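Local coordinates for protein phosphotransferase system, HPr-related proteins (Thermoanaerobacter tengcongensis, PDB 3LFG) that probably serves as the general, non-sugar-specific phosphocarrier of the phosphoenolpyruvate-dependent sugar phosphotransferase system, passing phosphate on for sugar uptake, at residues T5-N10 / G58-L63; Q32-K37 / K62-G67. All coordinates share one frame; numbering follows the deposited sequence.

Contact 1: T5-N10 / G58-L63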
loop_
_atom_site.group_PDB
_atom_site.type_symbol
_atom_site.label_atom_id
_atom_site.label_comp_id
_atom_site.label_asym_id
_atom_site.label_seq_id
_atom_site.Cartn_x
_atom_site.Cartn_y
_atom_site.Cartn_z
ATOM N N THR A 5 3.009 -1.717 -9.820
ATOM C CA THR A 5 2.117 -2.845 -9.576
ATOM C C THR A 5 2.912 -3.865 -8.791
ATOM O O THR A 5 4.079 -4.130 -9.105
ATOM C CB THR A 5 1.642 -3.462 -10.900
ATOM O OG1 THR A 5 0.868 -2.493 -11.623
ATOM C CG2 THR A 5 0.791 -4.680 -10.648
ATOM N N ILE A 6 2.301 -4.430 -7.753
ATOM C CA ILE A 6 3.057 -5.279 -6.846
ATOM C C ILE A 6 2.156 -6.274 -6.154
ATOM O O ILE A 6 1.012 -5.956 -5.811
ATOM C CB ILE A 6 3.834 -4.426 -5.798
ATOM C CG1 ILE A 6 4.772 -5.307 -4.970
ATOM C CG2 ILE A 6 2.870 -3.626 -4.921
ATOM C CD1 ILE A 6 5.727 -4.513 -4.104
ATOM N N GLU A 7 2.678 -7.487 -5.986
ATOM C CA GLU A 7 1.976 -8.549 -5.274
ATOM C C GLU A 7 2.185 -8.395 -3.773
ATOM O O GLU A 7 3.306 -8.153 -3.309
ATOM C CB GLU A 7 2.500 -9.915 -5.738
ATOM C CG GLU A 7 1.752 -11.078 -5.127
ATOM C CD GLU A 7 2.256 -12.433 -5.610
ATOM O OE1 GLU A 7 2.982 -12.495 -6.627
ATOM O OE2 GLU A 7 1.934 -13.439 -4.950
ATOM N N ILE A 8 1.094 -8.506 -3.017
ATOM C CA ILE A 8 1.165 -8.520 -1.560
ATOM C C ILE A 8 1.352 -9.960 -1.115
ATOM O O ILE A 8 0.475 -10.792 -1.320
ATOM C CB ILE A 8 -0.126 -7.910 -0.945
ATOM C CG1 ILE A 8 -0.413 -6.536 -1.574
ATOM C CG2 ILE A 8 -0.004 -7.823 0.551
ATOM C CD1 ILE A 8 0.713 -5.531 -1.429
ATOM N N LYS A 9 2.505 -10.271 -0.528
ATOM C CA LYS A 9 2.893 -11.670 -0.350
ATOM C C LYS A 9 2.866 -12.185 1.084
ATOM O O LYS A 9 3.107 -13.381 1.325
ATOM C CB LYS A 9 4.287 -11.910 -0.940
ATOM C CG LYS A 9 4.386 -11.643 -2.419
ATOM C CD LYS A 9 5.782 -12.017 -2.933
ATOM C CE LYS A 9 5.937 -11.694 -4.407
ATOM N NZ LYS A 9 7.208 -12.279 -4.956
ATOM N N ASN A 10 2.607 -11.300 2.036
ATOM C CA ASN A 10 2.579 -11.704 3.433
ATOM C C ASN A 10 1.255 -12.394 3.765
ATOM O O ASN A 10 0.252 -12.217 3.067
ATOM C CB ASN A 10 2.805 -10.496 4.341
ATOM C CG ASN A 10 1.782 -9.418 4.108
ATOM O OD1 ASN A 10 1.767 -8.797 3.053
ATOM N ND2 ASN A 10 0.869 -9.242 5.059
ATOM N N GLY A 58 -1.205 -12.823 -2.027
ATOM C CA GLY A 58 -1.175 -13.180 -3.433
ATOM C C GLY A 58 -1.870 -12.192 -4.347
ATOM O O GLY A 58 -1.702 -12.230 -5.570
ATOM N N ASN A 59 -2.652 -11.285 -3.769
ATOM C CA ASN A 59 -3.325 -10.298 -4.592
ATOM C C ASN A 59 -2.329 -9.284 -5.133
ATOM O O ASN A 59 -1.370 -8.918 -4.458
ATOM C CB ASN A 59 -4.363 -9.543 -3.777
ATOM C CG ASN A 59 -5.611 -10.349 -3.521
ATOM O OD1 ASN A 59 -5.736 -11.507 -3.926
ATOM N ND2 ASN A 59 -6.549 -9.737 -2.831
ATOM N N VAL A 60 -2.567 -8.836 -6.359
ATOM C CA VAL A 60 -1.748 -7.816 -6.988
ATOM C C VAL A 60 -2.484 -6.484 -6.929
ATOM O O VAL A 60 -3.660 -6.402 -7.283
ATOM C CB VAL A 60 -1.470 -8.186 -8.456
ATOM C CG1 VAL A 60 -0.768 -7.048 -9.178
ATOM C CG2 VAL A 60 -0.639 -9.458 -8.523
ATOM N N VAL A 61 -1.807 -5.441 -6.456
ATOM C CA VAL A 61 -2.403 -4.112 -6.413
ATOM C C VAL A 61 -1.560 -3.108 -7.167
ATOM O O VAL A 61 -0.370 -3.320 -7.404
ATOM C CB VAL A 61 -2.596 -3.582 -4.971
ATOM C CG1 VAL A 61 -3.523 -4.488 -4.176
ATOM C CG2 VAL A 61 -1.247 -3.421 -4.259
ATOM N N LYS A 62 -2.194 -2.001 -7.534
ATOM C CA LYS A 62 -1.484 -0.903 -8.159
ATOM C C LYS A 62 -1.390 0.222 -7.140
ATOM O O LYS A 62 -2.412 0.699 -6.638
ATOM C CB LYS A 62 -2.218 -0.446 -9.428
ATOM C CG LYS A 62 -1.622 0.799 -10.101
ATOM C CD LYS A 62 -2.432 1.188 -11.330
ATOM C CE LYS A 62 -2.144 2.621 -11.756
ATOM N NZ LYS A 62 -3.227 3.157 -12.626
ATOM N N LEU A 63 -0.163 0.626 -6.824
ATOM C CA LEU A 63 0.081 1.758 -5.952
ATOM C C LEU A 63 0.385 2.959 -6.812
ATOM O O LEU A 63 1.081 2.850 -7.817
ATOM C CB LEU A 63 1.293 1.517 -5.067
ATOM C CG LEU A 63 1.296 0.280 -4.184
ATOM C CD1 LEU A 63 2.642 0.214 -3.448
ATOM C CD2 LEU A 63 0.118 0.340 -3.235
#

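Contact 2: Q32-K37 / K62-G67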
loop_
_atom_site.group_PDB
_atom_site.type_symbol
_atom_site.label_atom_id
_atom_site.label_comp_id
_atom_site.label_asym_id
_atom_site.label_seq_id
_atom_site.Cartn_x
_atom_site.Cartn_y
_atom_site.Cartn_z
ATOM N N GLN A 32 -0.539 12.585 -2.279
ATOM C CA GLN A 32 -1.732 11.758 -2.283
ATOM C C GLN A 32 -1.289 10.378 -2.744
ATOM O O GLN A 32 -0.536 10.243 -3.708
ATOM C CB GLN A 32 -2.789 12.290 -3.239
ATOM C CG GLN A 32 -3.316 13.663 -2.898
ATOM C CD GLN A 32 -4.430 14.072 -3.832
ATOM O OE1 GLN A 32 -5.556 13.587 -3.723
ATOM N NE2 GLN A 32 -4.118 14.962 -4.768
ATOM N N ILE A 33 -1.738 9.353 -2.035
ATOM C CA ILE A 33 -1.363 7.978 -2.366
ATOM C C ILE A 33 -2.608 7.113 -2.483
ATOM O O ILE A 33 -3.511 7.199 -1.647
ATOM C CB ILE A 33 -0.430 7.396 -1.298
ATOM C CG1 ILE A 33 0.737 8.354 -1.046
ATOM C CG2 ILE A 33 0.141 6.045 -1.734
ATOM C CD1 ILE A 33 1.640 7.920 0.119
ATOM N N TRP A 34 -2.651 6.272 -3.513
ATOM C CA TRP A 34 -3.797 5.406 -3.752
ATOM C C TRP A 34 -3.370 3.958 -3.911
ATOM O O TRP A 34 -2.252 3.664 -4.347
ATOM C CB TRP A 34 -4.554 5.807 -5.022
ATOM C CG TRP A 34 -5.129 7.193 -5.023
ATOM C CD1 TRP A 34 -6.386 7.568 -4.626
ATOM C CD2 TRP A 34 -4.482 8.383 -5.487
ATOM N NE1 TRP A 34 -6.548 8.924 -4.799
ATOM C CE2 TRP A 34 -5.392 9.447 -5.321
ATOM C CE3 TRP A 34 -3.213 8.654 -6.004
ATOM C CZ2 TRP A 34 -5.076 10.764 -5.665
ATOM C CZ3 TRP A 34 -2.897 9.966 -6.347
ATOM C CH2 TRP A 34 -3.828 11.001 -6.175
ATOM N N VAL A 35 -4.280 3.061 -3.550
ATOM C CA VAL A 35 -4.134 1.640 -3.825
ATOM C C VAL A 35 -5.331 1.226 -4.647
ATOM O O VAL A 35 -6.461 1.609 -4.335
ATOM C CB VAL A 35 -4.142 0.791 -2.533
ATOM C CG1 VAL A 35 -3.825 -0.666 -2.853
ATOM C CG2 VAL A 35 -3.153 1.333 -1.523
ATOM N N GLU A 36 -5.096 0.447 -5.693
ATOM C CA GLU A 36 -6.180 0.009 -6.566
ATOM C C GLU A 36 -6.153 -1.493 -6.765
ATOM O O GLU A 36 -5.091 -2.089 -6.931
ATOM C CB GLU A 36 -6.091 0.715 -7.924
ATOM C CG GLU A 36 -7.215 0.348 -8.877
ATOM C CD GLU A 36 -7.138 1.095 -10.194
ATOM O OE1 GLU A 36 -6.553 2.199 -10.227
ATOM O OE2 GLU A 36 -7.670 0.574 -11.199
ATOM N N LYS A 37 -7.336 -2.095 -6.738
ATOM C CA LYS A 37 -7.515 -3.500 -7.062
ATOM C C LYS A 37 -8.907 -3.676 -7.663
ATOM O O LYS A 37 -9.880 -3.127 -7.146
ATOM C CB LYS A 37 -7.384 -4.375 -5.814
ATOM C CG LYS A 37 -7.179 -5.847 -6.138
ATOM C CD LYS A 37 -7.289 -6.726 -4.909
ATOM C CE LYS A 37 -8.697 -6.674 -4.350
ATOM N NZ LYS A 37 -9.104 -7.972 -3.758
ATOM N N LYS A 62 -2.194 -2.001 -7.534
ATOM C CA LYS A 62 -1.484 -0.903 -8.159
ATOM C C LYS A 62 -1.390 0.222 -7.140
ATOM O O LYS A 62 -2.412 0.699 -6.638
ATOM C CB LYS A 62 -2.218 -0.446 -9.428
ATOM C CG LYS A 62 -1.622 0.799 -10.101
ATOM C CD LYS A 62 -2.432 1.188 -11.330
ATOM C CE LYS A 62 -2.144 2.621 -11.756
ATOM N NZ LYS A 62 -3.227 3.157 -12.626
ATOM N N LEU A 63 -0.163 0.626 -6.824
ATOM C CA LEU A 63 0.081 1.758 -5.952
ATOM C C LEU A 63 0.385 2.959 -6.812
ATOM O O LEU A 63 1.081 2.850 -7.817
ATOM C CB LEU A 63 1.293 1.517 -5.067
ATOM C CG LEU A 63 1.296 0.280 -4.184
ATOM C CD1 LEU A 63 2.642 0.214 -3.448
ATOM C CD2 LEU A 63 0.118 0.340 -3.235
ATOM N N SER A 64 -0.122 4.116 -6.414
ATOM C CA SER A 64 0.226 5.323 -7.142
ATOM C C SER A 64 0.323 6.483 -6.166
ATOM O O SER A 64 -0.369 6.503 -5.149
ATOM C CB SER A 64 -0.805 5.592 -8.232
ATOM O OG SER A 64 -2.084 5.817 -7.686
ATOM N N ALA A 65 1.203 7.430 -6.467
ATOM C CA ALA A 65 1.403 8.597 -5.619
ATOM C C ALA A 65 1.574 9.855 -6.462
ATOM O O ALA A 65 2.196 9.827 -7.522
ATOM C CB ALA A 65 2.616 8.404 -4.717
ATOM N N GLU A 66 0.993 10.952 -5.987
ATOM C CA GLU A 66 1.087 12.226 -6.683
ATOM C C GLU A 66 1.431 13.314 -5.686
ATOM O O GLU A 66 0.668 13.587 -4.755
ATOM C CB GLU A 66 -0.226 12.561 -7.380
ATOM C CG GLU A 66 -0.195 13.906 -8.100
ATOM C CD GLU A 66 -1.535 14.272 -8.703
ATOM O OE1 GLU A 66 -2.545 13.630 -8.345
ATOM O OE2 GLU A 66 -1.583 15.202 -9.535
ATOM N N GLY A 67 2.585 13.941 -5.875
ATOM C CA GLY A 67 2.994 15.007 -4.986
ATOM C C GLY A 67 4.492 15.217 -4.945
ATOM O O GLY A 67 5.240 14.632 -5.732
#

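Contact 1: T5-N10 / G58-L63
Ile6 and Val61 form an antiparallel hydrogen-bonded pair, Ile6 N giving its hydrogen to Val61 O at 2.9 Å and Val61 N returning one to Ile6 O. The pairing goes on at Ile8: Ile8 N reaches Asn59 O at 2.9 Å, and Gly58 N closes on Ile8 O at 2.7 Å. Gly58 has backbone angles at which a side chain would collide with the carbonyl oxygen of the residue before it.

Beneath the strands lies an aliphatic layer. Ile8 CD1 touches Val61 CG2 at 4.0 Å, the two side chains crossing at a slant, and with CG1 beside its own backbone N (chi1 -52°) the isoleucine carries this methyl in under the neighbouring strand. Ile6 CG2 meets Leu63 CD1 at 4.1 Å. On the other face Glu7, its chain extended from a CG anti to the backbone N (chi1 -176°), runs alongside Gly58 and brings OE2 to 3.5 Å from Gly58 CA.

Ile81 of helix 70-82 packs against both Ile6 and Ile8, Ile74 of that helix against Leu63, and Val55 against Ile8 and Val61. This is the pairing of the first and fourth strands in the open-faced beta sandwich of HPr, with helices covering one side of the antiparallel sheet.

Contact 2: Q32-K37 / K62-G67
Strands 32-37 and 62-66 run antiparallel, their axes 4.7 Å apart at an angle of 165°, with three hydrogen-bonded pairs, Gln32 with Glu66, Trp34 with Ser64 and Glu36 with Lys62, each joined by two backbone bonds. Trp34 N donates to Ser64 O at 2.8 Å.

Trp34 loses more surface to the facing strand than any other residue here. Its CG is anti to the carbonyl carbon (chi1 -61°), which swings the six-membered ring back along the strand toward Gln32 and over to Glu66. Ser64 OG comes obliquely to CE3 at 3.5 Å. Glu66 CB meets the ring edge in plane, 3.9 Å from CZ3, and OE1 approaches CH2 at 3.6 Å, near the ring plane, with the carboxylate turned 43° from the ring. An alanine in place of Trp34 would probably leave Ser64 OG and the Glu66 side chain without their ring neighbour and deprive Lys41 of its cation-pi partner. Next to the ring, the Gln32 and Glu66 side chains run side by side, their amide and carboxylate planes nearly parallel but offset. At the other end Glu36 OE1 and Lys62 NZ stand 4.2 Å apart, too far for a salt bridge, though their opposite charges may attract weakly.

On the opposite face Val35 CG2 packs on Leu63 CD2 at 3.8 Å, and Ile33 CG1 on Ala65 CB. Phe22 of helix 16-26 touches Val35 and Leu63, while Ile74 of helix 70-82 touches Ala65. The apolar face thus turned to helices and the polar, tryptophan-bearing face away from them are those of HPr's central strand pair.

In the fold
Contacts 1 and 2, their centres about 13 Å apart, meet on strand 60-66 and share Lys62 and Leu63. Contact 1 joins this strand to the edge strand 2-7, contact 2 to the inner strand 32-37, so it is flanked on both sides within one antiparallel sheet of order 1-4-2-3. Along the chain 5-10 comes first, then 32-37; the overlapping 58-63 and 62-67 close both contacts. The intervening chain includes helices 16-26 and 47-53, and the two contacts touch directly where Val61 packs against Val35. A late strand thus ties two earlier parts of the chain into a single sheet beneath the helices.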